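Local structure of DUF3856 domain-containing protein (Chlorobium tepidum, 2HR2) at residues 141-144 and 145-148. The protein is of unknown function but has a TPR-like alpha-alpha superhelix fold, which in relatives often mediates binding to other proteins. Numbering follows the deposited sequence.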
ATOM      1  N   GLY A 141       0.958  11.142   7.936  1.00 61.02           N
ATOM      2  CA  GLY A 141       1.262   9.966   8.745  1.00 60.82           C
ATOM      3  C   GLY A 141       2.742   9.641   8.857  1.00 60.73           C
ATOM      4  O   GLY A 141       3.098   8.579   9.368  1.00 61.08           O
ATOM      5  N   LYS A 142       3.606  10.548   8.398  1.00 60.39           N
ATOM      6  CA  LYS A 142       5.054  10.320   8.438  1.00 60.45           C
ATOM      7  C   LYS A 142       5.597  10.169   9.851  1.00 60.13           C
ATOM      8  O   LYS A 142       6.524   9.400  10.075  1.00 59.88           O
ATOM      9  CB  LYS A 142       5.829  11.432   7.718  1.00 59.93           C
ATOM     10  CG  LYS A 142       5.686  12.829   8.321  1.00 60.89           C
ATOM     11  CD  LYS A 142       6.488  13.851   7.546  1.00 60.76           C
ATOM     12  CE  LYS A 142       6.381  15.218   8.178  1.00 61.09           C
ATOM     13  NZ  LYS A 142       7.329  16.169   7.546  1.00 65.03           N
ATOM     14  N   GLU A 143       5.017  10.889  10.804  1.00 60.08           N
ATOM     15  CA  GLU A 143       5.493  10.837  12.186  1.00 60.13           C
ATOM     16  C   GLU A 143       5.209   9.459  12.779  1.00 60.26           C
ATOM     17  O   GLU A 143       6.069   8.875  13.435  1.00 60.47           O
ATOM     18  CB  GLU A 143       4.896  11.948  13.058  1.00 59.63           C
ATOM     19  CG  GLU A 143       5.212  13.373  12.579  1.00 60.82           C
ATOM     20  CD  GLU A 143       4.310  13.876  11.457  1.00 62.69           C
ATOM     21  OE1 GLU A 143       3.424  13.123  10.978  1.00 59.28           O
ATOM     22  OE2 GLU A 143       4.500  15.043  11.052  1.00 65.84           O
ATOM     23  N   ARG A 144       4.009   8.941  12.526  1.00 60.21           N
ATOM     24  CA  ARG A 144       3.619   7.616  12.996  1.00 60.11           C
ATOM     25  C   ARG A 144       4.570   6.552  12.475  1.00 60.22           C
ATOM     26  O   ARG A 144       5.051   5.728  13.240  1.00 60.26           O
ATOM     27  CB  ARG A 144       2.206   7.283  12.515  1.00 60.27           C
ATOM     28  CG  ARG A 144       1.715   5.868  12.834  1.00 60.46           C
ATOM     29  CD  ARG A 144       0.333   5.617  12.244  1.00 60.03           C
ATOM     30  NE  ARG A 144      -0.656   6.554  12.767  1.00 59.90           N
ATOM     31  CZ  ARG A 144      -1.276   6.430  13.940  1.00 62.26           C
ATOM     32  NH1 ARG A 144      -1.018   5.407  14.756  1.00 62.61           N
ATOM     33  NH2 ARG A 144      -2.154   7.360  14.324  1.00 60.90           N
HETATM   34  N   MSE A 145       4.820   6.579  11.167  1.00 60.36           N
HETATM   35  CA  MSE A 145       5.694   5.609  10.513  1.00 59.92           C
HETATM   36  C   MSE A 145       7.143   5.673  10.993  1.00 60.40           C
HETATM   37  O   MSE A 145       7.748   4.643  11.286  1.00 60.03           O
HETATM   38  CB  MSE A 145       5.660   5.789   8.992  1.00 59.93           C
HETATM   39  CG  MSE A 145       4.357   5.359   8.346  1.00 61.13           C
HETATM   40 SE   MSE A 145       4.405   5.428   6.383  0.75 57.04          SE
HETATM   41  CE  MSE A 145       4.287   7.364   6.124  1.00 59.19           C
HETATM   42  N   MSE A 146       7.695   6.878  11.067  1.00 60.39           N
HETATM   43  CA  MSE A 146       9.074   7.044  11.513  1.00 60.99           C
HETATM   44  C   MSE A 146       9.294   6.571  12.938  1.00 60.80           C
HETATM   45  O   MSE A 146      10.329   5.979  13.233  1.00 60.58           O
HETATM   46  CB  MSE A 146       9.527   8.488  11.399  1.00 61.23           C
HETATM   47  CG  MSE A 146       9.783   8.935   9.980  1.00 63.13           C
HETATM   48 SE   MSE A 146      10.403  10.779   9.940  0.75 64.20          SE
HETATM   49  CE  MSE A 146       8.885  11.705  10.771  1.00 65.06           C
ATOM     50  N   GLU A 147       8.332   6.829  13.821  1.00 60.62           N
ATOM     51  CA  GLU A 147       8.461   6.392  15.210  1.00 60.72           C
ATOM     52  C   GLU A 147       8.433   4.867  15.313  1.00 60.15           C
ATOM     53  O   GLU A 147       9.225   4.281  16.049  1.00 59.82           O
ATOM     54  CB  GLU A 147       7.394   7.028  16.099  1.00 60.67           C
ATOM     55  CG  GLU A 147       7.368   6.455  17.505  1.00 64.40           C
ATOM     56  CD  GLU A 147       6.623   7.327  18.471  1.00 67.79           C
ATOM     57  OE1 GLU A 147       7.047   8.482  18.655  1.00 68.69           O
ATOM     58  OE2 GLU A 147       5.641   6.846  19.073  1.00 71.07           O
ATOM     59  N   VAL A 148       7.528   4.230  14.579  1.00 59.67           N
ATOM     60  CA  VAL A 148       7.469   2.777  14.563  1.00 59.75           C
ATOM     61  C   VAL A 148       8.786   2.229  14.013  1.00 60.11           C
ATOM     62  O   VAL A 148       9.378   1.325  14.594  1.00 59.86           O
ATOM     63  CB  VAL A 148       6.276   2.269  13.724  1.00 58.95           C
ATOM     64  CG1 VAL A 148       6.399   0.781  13.418  1.00 58.27           C
ATOM     65  CG2 VAL A 148       4.979   2.559  14.448  1.00 58.56           C
TER
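The contact of Gly141 to Arg144 with Met145 to Val148 is local: it is the first turns of helix 142-157, the last helix of this TPR-like alpha-alpha superhelix. Gly141 is the N-cap residue. Its positive phi, 79°, is a backbone conformation that glycine adopts easily. Four successive i to i+4 backbone hydrogen bonds join the segments. The first runs from Met145 N to Gly141 O at 3.2 Å. Met146 N to Lys142 O follows at 3.0 Å. Glu147 N and Val148 N bond in turn to Glu143 O and Arg144 O. The i to i+4 pattern thus begins at the N-cap carbonyl.

In both selenomethionines CG lies anti to the carbonyl carbon, beside the backbone N (chi1 -71° in Met145 and -73° in Met146). The bend at chi3 then turns each CE back toward Gly141 and Lys142. Met145 carries its CE to 3.8 Å from Lys142 CA, close to the cap. Its side chain also touches Ile102 and Tyr106 of helix 97-114. Lys142 and Met146 run side by side, and both touch Ile132 of helix 118-134. Val148 meets Tyr106 and Leu110 of helix 97-114 and Phe125 of helix 118-134. Glu147 CB lies 3.5 Å from Glu143 O. Met146 CE folds over the backbone of Lys142, 3.4 Å from Lys142 O, and sits 4.2 Å from Lys142 CG.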